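Side-chain contacts in putative DNA-binding protein (PDB 2EWT), which binds DNA as the DNA-binding domain of BldD, a central regulator of aerial mycelium formation in Streptomyces coelicolor: residues Ala11-Ile16 with Asp60-Pro65; Gln20-Ser23 with Glu29-Gln32; Gln53-Leu58 with Val64-Leu69. One frame throughout, in Å; residues are numbered along the deposited sequence.

Contact 1. Residues Ala11-Ile16 with Asp60-Pro65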
ATOM      1  N   ALA A  11      -6.254  -0.218  12.341  1.00 10.46           N
ATOM      2  CA  ALA A  11      -5.849  -0.067  13.731  1.00 11.90           C
ATOM      3  C   ALA A  11      -4.542   0.714  13.840  1.00 11.28           C
ATOM      4  O   ALA A  11      -4.387   1.548  14.730  1.00 11.37           O
ATOM      5  CB  ALA A  11      -5.705  -1.439  14.387  1.00  9.21           C
ATOM      6  N   LYS A  12      -3.601   0.448  12.937  1.00 10.13           N
ATOM      7  CA  LYS A  12      -2.336   1.167  12.965  1.00 10.09           C
ATOM      8  C   LYS A  12      -2.548   2.615  12.540  1.00 10.03           C
ATOM      9  O   LYS A  12      -1.892   3.518  13.056  1.00 10.71           O
ATOM     10  CB  LYS A  12      -1.296   0.475  12.074  1.00 13.24           C
ATOM     11  CG  LYS A  12      -0.834  -0.854  12.657  1.00 14.87           C
ATOM     12  CD  LYS A  12       0.528  -1.282  12.138  1.00 18.22           C
ATOM     13  CE  LYS A  12       1.026  -2.497  12.913  1.00 20.22           C
ATOM     14  NZ  LYS A  12       2.331  -3.016  12.410  1.00 19.53           N
ATOM     15  N   LEU A  13      -3.467   2.840  11.606  1.00  8.95           N
ATOM     16  CA  LEU A  13      -3.766   4.201  11.168  1.00  8.34           C
ATOM     17  C   LEU A  13      -4.339   4.977  12.352  1.00  7.90           C
ATOM     18  O   LEU A  13      -4.009   6.147  12.564  1.00  8.78           O
ATOM     19  CB  LEU A  13      -4.780   4.184  10.016  1.00  7.91           C
ATOM     20  CG  LEU A  13      -4.188   4.004   8.613  1.00  8.60           C
ATOM     21  CD1 LEU A  13      -5.294   3.702   7.610  1.00  7.80           C
ATOM     22  CD2 LEU A  13      -3.442   5.265   8.217  1.00  9.24           C
ATOM     23  N   ARG A  14      -5.202   4.320  13.125  1.00  8.71           N
ATOM     24  CA  ARG A  14      -5.809   4.957  14.291  1.00  9.49           C
ATOM     25  C   ARG A  14      -4.755   5.218  15.370  1.00 11.35           C
ATOM     26  O   ARG A  14      -4.716   6.295  15.967  1.00 10.90           O
ATOM     27  CB  ARG A  14      -6.937   4.081  14.863  1.00 10.80           C
ATOM     28  CG  ARG A  14      -7.633   4.706  16.075  1.00 13.29           C
ATOM     29  CD  ARG A  14      -8.623   3.768  16.763  1.00 19.08           C
ATOM     30  NE  ARG A  14      -9.869   3.575  16.021  1.00 24.61           N
ATOM     31  CZ  ARG A  14     -10.063   2.641  15.094  1.00 27.55           C
ATOM     32  NH1 ARG A  14      -9.088   1.798  14.778  1.00 28.89           N
ATOM     33  NH2 ARG A  14     -11.244   2.540  14.491  1.00 27.29           N
ATOM     34  N   ALA A  15      -3.893   4.235  15.611  1.00 12.57           N
ATOM     35  CA  ALA A  15      -2.848   4.377  16.618  1.00 12.92           C
ATOM     36  C   ALA A  15      -1.931   5.554  16.303  1.00 12.89           C
ATOM     37  O   ALA A  15      -1.693   6.405  17.155  1.00 14.05           O
ATOM     38  CB  ALA A  15      -2.036   3.086  16.717  1.00 14.20           C
ATOM     39  N   ILE A  16      -1.421   5.612  15.076  1.00 12.63           N
ATOM     40  CA  ILE A  16      -0.531   6.699  14.682  1.00 11.83           C
ATOM     41  C   ILE A  16      -1.207   8.067  14.803  1.00 11.78           C
ATOM     42  O   ILE A  16      -0.583   9.034  15.244  1.00 11.11           O
ATOM     43  CB  ILE A  16      -0.001   6.487  13.241  1.00 12.87           C
ATOM     44  CG1 ILE A  16       1.176   5.509  13.265  1.00 16.45           C
ATOM     45  CG2 ILE A  16       0.442   7.810  12.631  1.00 13.35           C
ATOM     46  CD1 ILE A  16       0.851   4.153  13.863  1.00 18.75           C
ATOM     47  N   ASP A  60       2.634  10.294   4.893  1.00 14.36           N
ATOM     48  CA  ASP A  60       3.303  11.585   4.767  1.00 16.60           C
ATOM     49  C   ASP A  60       2.632  12.606   5.674  1.00 16.47           C
ATOM     50  O   ASP A  60       3.301  13.364   6.379  1.00 15.65           O
ATOM     51  CB  ASP A  60       3.244  12.067   3.316  1.00 18.83           C
ATOM     52  CG  ASP A  60       4.141  11.261   2.397  1.00 23.20           C
ATOM     53  OD1 ASP A  60       4.512  10.130   2.772  1.00 28.73           O
ATOM     54  OD2 ASP A  60       4.468  11.753   1.299  1.00 26.88           O
ATOM     55  N   PHE A  61       1.303  12.621   5.648  1.00 14.94           N
ATOM     56  CA  PHE A  61       0.532  13.542   6.472  1.00 14.58           C
ATOM     57  C   PHE A  61       0.869  13.373   7.950  1.00 14.62           C
ATOM     58  O   PHE A  61       1.091  14.354   8.662  1.00 14.64           O
ATOM     59  CB  PHE A  61      -0.964  13.308   6.261  1.00 13.48           C
ATOM     60  CG  PHE A  61      -1.839  14.127   7.172  1.00 12.89           C
ATOM     61  CD1 PHE A  61      -1.948  15.505   7.003  1.00 14.43           C
ATOM     62  CD2 PHE A  61      -2.532  13.521   8.213  1.00 14.19           C
ATOM     63  CE1 PHE A  61      -2.739  16.271   7.861  1.00 13.29           C
ATOM     64  CE2 PHE A  61      -3.326  14.276   9.076  1.00 13.10           C
ATOM     65  CZ  PHE A  61      -3.428  15.654   8.898  1.00 14.68           C
ATOM     66  N   TYR A  62       0.903  12.126   8.408  1.00 12.82           N
ATOM     67  CA  TYR A  62       1.207  11.837   9.799  1.00 13.77           C
ATOM     68  C   TYR A  62       2.694  11.943  10.120  1.00 14.56           C
ATOM     69  O   TYR A  62       3.084  11.909  11.285  1.00 16.51           O
ATOM     70  CB  TYR A  62       0.683  10.452  10.174  1.00 11.51           C
ATOM     71  CG  TYR A  62      -0.829  10.388  10.274  1.00 10.56           C
ATOM     72  CD1 TYR A  62      -1.530  11.299  11.065  1.00 11.04           C
ATOM     73  CD2 TYR A  62      -1.556   9.413   9.592  1.00 12.16           C
ATOM     74  CE1 TYR A  62      -2.920  11.246  11.177  1.00 10.76           C
ATOM     75  CE2 TYR A  62      -2.952   9.349   9.696  1.00 11.04           C
ATOM     76  CZ  TYR A  62      -3.625  10.270  10.490  1.00 11.22           C
ATOM     77  OH  TYR A  62      -4.996  10.207  10.603  1.00 10.04           O
ATOM     78  N   GLY A  63       3.517  12.071   9.083  1.00 16.91           N
ATOM     79  CA  GLY A  63       4.951  12.196   9.284  1.00 18.11           C
ATOM     80  C   GLY A  63       5.643  10.912   9.706  1.00 19.15           C
ATOM     81  O   GLY A  63       6.636  10.945  10.436  1.00 18.77           O
ATOM     82  N   VAL A  64       5.125   9.776   9.249  1.00 18.03           N
ATOM     83  CA  VAL A  64       5.709   8.482   9.585  1.00 19.44           C
ATOM     84  C   VAL A  64       5.943   7.658   8.323  1.00 20.34           C
ATOM     85  O   VAL A  64       5.302   7.882   7.297  1.00 20.59           O
ATOM     86  CB  VAL A  64       4.783   7.663  10.514  1.00 19.66           C
ATOM     87  CG1 VAL A  64       4.481   8.448  11.778  1.00 19.29           C
ATOM     88  CG2 VAL A  64       3.500   7.301   9.783  1.00 19.38           C
ATOM     89  N   PRO A  65       6.882   6.700   8.379  1.00 22.35           N
ATOM     90  CA  PRO A  65       7.166   5.855   7.215  1.00 21.91           C
ATOM     91  C   PRO A  65       5.980   4.919   6.980  1.00 19.83           C
ATOM     92  O   PRO A  65       5.302   4.529   7.929  1.00 19.72           O
ATOM     93  CB  PRO A  65       8.417   5.088   7.643  1.00 21.95           C
ATOM     94  CG  PRO A  65       9.075   6.019   8.621  1.00 24.11           C
ATOM     95  CD  PRO A  65       7.898   6.503   9.426  1.00 21.90           C
TER
HETATM   96  O   HOH W   1      -5.721   7.625  10.781  1.00  9.88           O
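Leu13 on helix 3-19 meets the ring of Tyr62 at its rim: CD2 lies near the ring plane, 4.4 Å from Tyr62 CE2, so the leucine abuts an edge. One face carries Phe61, the neighbour in sequence, whose CD2 sits 3.7 Å above the plane of the Tyr62 ring and offset toward the rim. The same turn of helix also reaches the phenol through water. The water stands 2.7 Å from Tyr62 OH and gives a weak hydrogen bond to the carbonyl Leu13 O, a loose water link between the phenol oxygen and the helix backbone.

One turn further on, Ile16 makes the largest share of the contact and two of its three side-chain touches. Its CG2 branch, set anti to the backbone N, points at the root of the tyrosine and comes within 3.6 Å of Tyr62 CB, approaching the ring obliquely. That methyl also touches Val64, with Ile16 CG2 4.2 Å from Val64 CG1, and so spans the turn between the two residues. Gly63 makes this turn with positive phi (73°) in a Schellman motif that ends helix 52-62. Val27 and Val40 of the two intervening helices touch Tyr62 as well. Helix 3-19 and the end of helix 52-62 thus pack together beside helices 24-30 and 37-45, completing the all-helical core of this helix-turn-helix domain.

Contact 2. Residues Gln20-Ser23 with Glu29-Gln32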
ATOM      1  N   GLN A  20      -0.092  11.101  17.969  1.00 19.17           N
ATOM      2  CA  GLN A  20       0.393  12.463  17.833  1.00 20.47           C
ATOM      3  C   GLN A  20      -0.652  13.488  18.263  1.00 17.60           C
ATOM      4  O   GLN A  20      -0.616  14.645  17.847  1.00 19.10           O
ATOM      5  CB  GLN A  20       0.857  12.729  16.404  1.00 22.28           C
ATOM      6  CG  GLN A  20      -0.204  12.587  15.342  1.00 24.56           C
ATOM      7  CD  GLN A  20       0.400  12.569  13.957  1.00 26.88           C
ATOM      8  OE1 GLN A  20       1.054  11.601  13.566  1.00 28.93           O
ATOM      9  NE2 GLN A  20       0.200  13.646  13.211  1.00 27.47           N
ATOM     10  N   GLY A  21      -1.586  13.036  19.095  1.00 17.28           N
ATOM     11  CA  GLY A  21      -2.619  13.904  19.638  1.00 14.68           C
ATOM     12  C   GLY A  21      -3.687  14.485  18.732  1.00 14.89           C
ATOM     13  O   GLY A  21      -4.240  15.542  19.037  1.00 14.19           O
ATOM     14  N   LEU A  22      -3.993  13.809  17.632  1.00 11.50           N
ATOM     15  CA  LEU A  22      -5.013  14.299  16.713  1.00 10.90           C
ATOM     16  C   LEU A  22      -6.304  13.488  16.803  1.00 10.01           C
ATOM     17  O   LEU A  22      -6.271  12.262  16.852  1.00  9.99           O
ATOM     18  CB  LEU A  22      -4.499  14.238  15.270  1.00 10.88           C
ATOM     19  CG  LEU A  22      -3.368  15.177  14.852  1.00 10.33           C
ATOM     20  CD1 LEU A  22      -2.954  14.866  13.419  1.00 14.47           C
ATOM     21  CD2 LEU A  22      -3.828  16.622  14.972  1.00 12.80           C
ATOM     22  N   SER A  23      -7.435  14.187  16.845  1.00  9.07           N
ATOM     23  CA  SER A  23      -8.736  13.533  16.860  1.00  8.17           C
ATOM     24  C   SER A  23      -9.097  13.472  15.378  1.00  9.18           C
ATOM     25  O   SER A  23      -8.382  14.041  14.551  1.00  8.20           O
ATOM     26  CB  SER A  23      -9.767  14.393  17.599  1.00  7.88           C
ATOM     27  OG  SER A  23      -9.933  15.648  16.955  1.00  9.79           O
ATOM     28  N   GLU A  29      -9.134  19.234  10.192  1.00 11.27           N
ATOM     29  CA  GLU A  29      -8.701  20.620  10.307  1.00 11.34           C
ATOM     30  C   GLU A  29      -7.277  20.799   9.806  1.00 12.22           C
ATOM     31  O   GLU A  29      -7.013  21.665   8.976  1.00 13.39           O
ATOM     32  CB  GLU A  29      -8.793  21.094  11.758  1.00 13.04           C
ATOM     33  CG  GLU A  29     -10.210  21.193  12.285  1.00 15.20           C
ATOM     34  CD  GLU A  29     -10.261  21.578  13.749  1.00 17.35           C
ATOM     35  OE1 GLU A  29      -9.692  20.835  14.580  1.00 21.76           O
ATOM     36  OE2 GLU A  29     -10.870  22.619  14.068  1.00 19.77           O
ATOM     37  N   LYS A  30      -6.360  19.975  10.304  1.00 12.47           N
ATOM     38  CA  LYS A  30      -4.962  20.079   9.901  1.00 13.80           C
ATOM     39  C   LYS A  30      -4.763  19.863   8.403  1.00 14.31           C
ATOM     40  O   LYS A  30      -3.880  20.477   7.796  1.00 15.07           O
ATOM     41  CB  LYS A  30      -4.097  19.084  10.687  1.00 13.46           C
ATOM     42  CG  LYS A  30      -2.601  19.254  10.434  1.00 14.06           C
ATOM     43  CD  LYS A  30      -1.754  18.383  11.345  1.00 17.04           C
ATOM     44  CE  LYS A  30      -0.274  18.711  11.174  1.00 15.26           C
ATOM     45  NZ  LYS A  30       0.590  17.927  12.099  1.00 18.53           N
ATOM     46  N   SER A  31      -5.593  19.012   7.805  1.00 15.12           N
ATOM     47  CA  SER A  31      -5.488  18.718   6.378  1.00 14.62           C
ATOM     48  C   SER A  31      -6.310  19.671   5.519  1.00 14.91           C
ATOM     49  O   SER A  31      -6.484  19.444   4.324  1.00 14.85           O
ATOM     50  CB  SER A  31      -5.930  17.281   6.093  1.00 12.52           C
ATOM     51  OG  SER A  31      -7.325  17.131   6.287  1.00 12.16           O
ATOM     52  N   GLN A  32      -6.814  20.738   6.129  1.00 15.09           N
ATOM     53  CA  GLN A  32      -7.610  21.722   5.403  1.00 16.45           C
ATOM     54  C   GLN A  32      -8.798  21.043   4.719  1.00 14.65           C
ATOM     55  O   GLN A  32      -9.245  21.483   3.657  1.00 14.74           O
ATOM     56  CB  GLN A  32      -6.752  22.416   4.339  1.00 20.11           C
ATOM     57  CG  GLN A  32      -5.297  22.650   4.734  1.00 26.72           C
ATOM     58  CD  GLN A  32      -5.118  23.779   5.724  1.00 29.87           C
ATOM     59  OE1 GLN A  32      -5.677  23.760   6.817  1.00 33.29           O
ATOM     60  NE2 GLN A  32      -4.324  24.774   5.342  1.00 33.22           N
TER
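Leu22, in the loop before helix 24-30, meets Lys30 in the last turn of that helix, at the surface of the helix-turn-helix domain. The apolar part of the contact is slight: Leu22 CD1 lies 4.3 Å from Lys30 CD, so a leucine methyl rests against the aliphatic portion of a lysine. The lysine is stretched out from CB to NZ, every torsion close to 180° and chi1 -173°, and this straight chain carries its methylenes past the leucine while its ammonium goes on toward Gln20. Farther back along the same side chain, Lys30 touches Phe61 of helix 52-62.

Polar side chains approach here without bonding across the contact. The end of Gln20 comes near Lys30 NZ, but no hydrogen bond joins the two segments.

The bonds that shape this region lie around the two ends of helix 24-30. Ser23 takes the N-cap position, its OG accepting from Gly26 N, while the buried Ser31 at the other end ties the last turn to what follows, its OG hydrogen-bonded to both Val27 O and Trp35 N. Before the helix, Leu22 O accepts from Arg17 NH1, fastening the turn to helix 3-19. Gln32, just beyond the last turn, adopts positive phi (56°) as the C-prime residue of a Schellman motif. The terminating turn itself closes with Gln32 N bonded to Glu29 O at 3.0 Å.

Contact 3. Residues Gln53-Leu58 with Val64-Leu69. With SO4 (sulfate ion), chain C.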
ATOM      1  N   GLN A  53      -1.764   4.326  -2.815  1.00  8.77           N
ATOM      2  CA  GLN A  53      -1.556   5.766  -2.973  1.00  9.25           C
ATOM      3  C   GLN A  53      -2.080   6.531  -1.758  1.00 10.09           C
ATOM      4  O   GLN A  53      -1.401   7.415  -1.232  1.00  9.03           O
ATOM      5  CB  GLN A  53      -2.234   6.258  -4.259  1.00 11.63           C
ATOM      6  CG  GLN A  53      -2.089   7.754  -4.519  1.00 12.19           C
ATOM      7  CD  GLN A  53      -2.592   8.155  -5.895  1.00 12.72           C
ATOM      8  OE1 GLN A  53      -3.573   7.609  -6.391  1.00 14.67           O
ATOM      9  NE2 GLN A  53      -1.925   9.124  -6.510  1.00 16.18           N
ATOM     10  N   ARG A  54      -3.277   6.176  -1.300  1.00 10.22           N
ATOM     11  CA  ARG A  54      -3.874   6.836  -0.141  1.00 10.33           C
ATOM     12  C   ARG A  54      -3.043   6.562   1.114  1.00  9.75           C
ATOM     13  O   ARG A  54      -2.818   7.461   1.926  1.00  8.57           O
ATOM     14  CB  ARG A  54      -5.307   6.338   0.082  1.00 13.04           C
ATOM     15  CG  ARG A  54      -6.115   7.193   1.053  1.00 15.26           C
ATOM     16  CD  ARG A  54      -6.415   8.563   0.452  1.00 19.35           C
ATOM     17  NE  ARG A  54      -7.342   8.469  -0.676  1.00 22.10           N
ATOM     18  CZ  ARG A  54      -7.607   9.464  -1.517  1.00 24.74           C
ATOM     19  NH1 ARG A  54      -7.014  10.641  -1.369  1.00 26.81           N
ATOM     20  NH2 ARG A  54      -8.472   9.285  -2.507  1.00 26.69           N
ATOM     21  N   LEU A  55      -2.592   5.320   1.281  1.00  9.11           N
ATOM     22  CA  LEU A  55      -1.785   4.983   2.453  1.00 10.16           C
ATOM     23  C   LEU A  55      -0.507   5.817   2.478  1.00  8.93           C
ATOM     24  O   LEU A  55      -0.099   6.315   3.529  1.00 10.27           O
ATOM     25  CB  LEU A  55      -1.426   3.495   2.463  1.00  8.72           C
ATOM     26  CG  LEU A  55      -0.690   3.031   3.728  1.00 10.04           C
ATOM     27  CD1 LEU A  55      -1.563   3.302   4.946  1.00  9.08           C
ATOM     28  CD2 LEU A  55      -0.352   1.553   3.630  1.00 11.20           C
ATOM     29  N   ALA A  56       0.126   5.964   1.318  1.00 10.33           N
ATOM     30  CA  ALA A  56       1.352   6.745   1.219  1.00 11.90           C
ATOM     31  C   ALA A  56       1.083   8.210   1.552  1.00 12.51           C
ATOM     32  O   ALA A  56       1.899   8.865   2.200  1.00 13.61           O
ATOM     33  CB  ALA A  56       1.939   6.626  -0.187  1.00 12.28           C
ATOM     34  N   GLU A  57      -0.062   8.722   1.111  1.00 12.63           N
ATOM     35  CA  GLU A  57      -0.420  10.114   1.372  1.00 11.80           C
ATOM     36  C   GLU A  57      -0.673  10.327   2.862  1.00 11.52           C
ATOM     37  O   GLU A  57      -0.283  11.350   3.426  1.00 11.09           O
ATOM     38  CB  GLU A  57      -1.660  10.503   0.556  1.00 12.52           C
ATOM     39  CG  GLU A  57      -1.491  10.255  -0.942  1.00 13.60           C
ATOM     40  CD  GLU A  57      -2.747  10.518  -1.754  1.00 16.14           C
ATOM     41  OE1 GLU A  57      -3.853  10.158  -1.294  1.00 17.96           O
ATOM     42  OE2 GLU A  57      -2.623  11.066  -2.869  1.00 17.73           O
ATOM     43  N   LEU A  58      -1.320   9.356   3.503  1.00 11.82           N
ATOM     44  CA  LEU A  58      -1.604   9.459   4.929  1.00 11.99           C
ATOM     45  C   LEU A  58      -0.328   9.337   5.750  1.00 12.23           C
ATOM     46  O   LEU A  58      -0.173  10.015   6.766  1.00 11.57           O
ATOM     47  CB  LEU A  58      -2.602   8.380   5.351  1.00 11.61           C
ATOM     48  CG  LEU A  58      -4.011   8.572   4.782  1.00 10.12           C
ATOM     49  CD1 LEU A  58      -4.871   7.362   5.118  1.00 10.52           C
ATOM     50  CD2 LEU A  58      -4.632   9.852   5.356  1.00 11.54           C
ATOM     51  N   VAL A  64       5.125   9.776   9.249  1.00 18.03           N
ATOM     52  CA  VAL A  64       5.709   8.482   9.585  1.00 19.44           C
ATOM     53  C   VAL A  64       5.943   7.658   8.323  1.00 20.34           C
ATOM     54  O   VAL A  64       5.302   7.882   7.297  1.00 20.59           O
ATOM     55  CB  VAL A  64       4.783   7.663  10.514  1.00 19.66           C
ATOM     56  CG1 VAL A  64       4.481   8.448  11.778  1.00 19.29           C
ATOM     57  CG2 VAL A  64       3.500   7.301   9.783  1.00 19.38           C
ATOM     58  N   PRO A  65       6.882   6.700   8.379  1.00 22.35           N
ATOM     59  CA  PRO A  65       7.166   5.855   7.215  1.00 21.91           C
ATOM     60  C   PRO A  65       5.980   4.919   6.980  1.00 19.83           C
ATOM     61  O   PRO A  65       5.302   4.529   7.929  1.00 19.72           O
ATOM     62  CB  PRO A  65       8.417   5.088   7.643  1.00 21.95           C
ATOM     63  CG  PRO A  65       9.075   6.019   8.621  1.00 24.11           C
ATOM     64  CD  PRO A  65       7.898   6.503   9.426  1.00 21.90           C
ATOM     65  N   VAL A  66       5.731   4.558   5.725  1.00 19.64           N
ATOM     66  CA  VAL A  66       4.622   3.661   5.411  1.00 18.27           C
ATOM     67  C   VAL A  66       4.720   2.377   6.235  1.00 18.41           C
ATOM     68  O   VAL A  66       3.713   1.845   6.692  1.00 16.81           O
ATOM     69  CB  VAL A  66       4.602   3.294   3.904  1.00 19.14           C
ATOM     70  CG1 VAL A  66       5.915   2.644   3.508  1.00 20.55           C
ATOM     71  CG2 VAL A  66       3.441   2.360   3.606  1.00 17.80           C
ATOM     72  N   GLN A  67       5.943   1.895   6.440  1.00 19.46           N
ATOM     73  CA  GLN A  67       6.165   0.670   7.202  1.00 21.41           C
ATOM     74  C   GLN A  67       5.485   0.682   8.573  1.00 21.24           C
ATOM     75  O   GLN A  67       4.966  -0.340   9.022  1.00 22.16           O
ATOM     76  CB  GLN A  67       7.668   0.427   7.373  1.00 23.01           C
ATOM     77  CG  GLN A  67       8.005  -0.951   7.917  1.00 25.72           C
ATOM     78  CD  GLN A  67       7.496  -2.062   7.024  1.00 26.89           C
ATOM     79  OE1 GLN A  67       7.829  -2.123   5.840  1.00 29.12           O
ATOM     80  NE2 GLN A  67       6.681  -2.950   7.585  1.00 26.81           N
ATOM     81  N   GLU A  68       5.482   1.835   9.236  1.00 21.17           N
ATOM     82  CA  GLU A  68       4.863   1.952  10.553  1.00 21.48           C
ATOM     83  C   GLU A  68       3.362   1.684  10.546  1.00 20.60           C
ATOM     84  O   GLU A  68       2.774   1.367  11.581  1.00 20.76           O
ATOM     85  CB  GLU A  68       5.110   3.346  11.142  1.00 22.92           C
ATOM     86  CG  GLU A  68       6.472   3.529  11.787  1.00 27.36           C
ATOM     87  CD  GLU A  68       6.556   4.814  12.592  1.00 28.61           C
ATOM     88  OE1 GLU A  68       5.670   5.037  13.444  1.00 29.20           O
ATOM     89  OE2 GLU A  68       7.506   5.595  12.375  1.00 31.02           O
ATOM     90  N   LEU A  69       2.743   1.808   9.376  1.00 16.74           N
ATOM     91  CA  LEU A  69       1.307   1.597   9.249  1.00 15.89           C
ATOM     92  C   LEU A  69       0.929   0.207   8.737  1.00 14.75           C
ATOM     93  O   LEU A  69      -0.246  -0.156   8.738  1.00 13.95           O
ATOM     94  CB  LEU A  69       0.717   2.658   8.314  1.00 13.91           C
ATOM     95  CG  LEU A  69       0.930   4.125   8.699  1.00 15.68           C
ATOM     96  CD1 LEU A  69       0.397   5.022   7.592  1.00 14.92           C
ATOM     97  CD2 LEU A  69       0.229   4.424  10.021  1.00 17.97           C
TER
HETATM   98  S   SO4 C2002     -10.805   6.999  -1.621  1.00 50.73           S
HETATM   99  O1  SO4 C2002     -11.431   6.049  -0.683  1.00 50.67           O
HETATM  100  O2  SO4 C2002     -11.725   7.264  -2.743  1.00 51.63           O
HETATM  101  O3  SO4 C2002     -10.520   8.266  -0.919  1.00 51.90           O
HETATM  102  O4  SO4 C2002      -9.547   6.427  -2.138  1.00 50.78           O
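Leu55 swings its CG anti to the backbone N (chi1 -175°), and Leu69 answers with a CG beside its own backbone N (chi1 -58°); together these torsions set the two side chains sliding past each other in opposite directions. Leu55 CD1 ends 3.7 Å from Leu69 CD1. In this helix-turn-helix domain the pair presses the chain after helix 52-62 back onto that helix.

The other branch of the same leucine serves a second partner. Leu55 CD2 touches Val66 CG2 at 3.9 Å, and the two side chains cross at about a right angle, so the leucine fork meets both residues, one methyl each. Leu9 and Leu13 of helix 3-19 extend this apolar layer through Leu55 and Leu69 respectively. The second subunit borders it too: its Val52 packs on Leu55 and its Val66 on Val66.

Elsewhere on the helix the chemistry is ionic. Arg54 forms a salt bridge from NH1 to Glu57 OE1 (3.2 Å), one turn along. Its NE and NH2 hold a sulfate, probably from the crystallisation liquor. Sulfate O3 comes closest, 2.8 Å from Arg54 NH2, but approaches the guanidinium obliquely. Sulfate O4 lies at the edge, in the guanidinium plane, where it accepts a weak bond from Arg54 NE at 3.3 Å and a straighter one from Arg54 NH2 at 3.1 Å, with an N-H...O angle of 158°.

In the fold
Contacts 1 and 3 are both buried, with centres about 7 Å apart, and both draw on helix 52-62 and the chain that follows it; contact 1 sets that unit against helix 3-19, contact 3 folds it on itself. They merge where Ile16 and Leu13 touch Leu69, so one apolar centre serves both. Contact 2 is a surface contact, about 11 Å from contact 1 centre to centre and nested within the loop that contact 1 closes. Phe61 and Tyr62 bridge these two. The chemistry follows the location: methyl-to-methyl contacts and a water-bridged phenol inside, a lysine stem over a leucine at the surface. Contact 3 alone adds an ionic side and borders the second subunit.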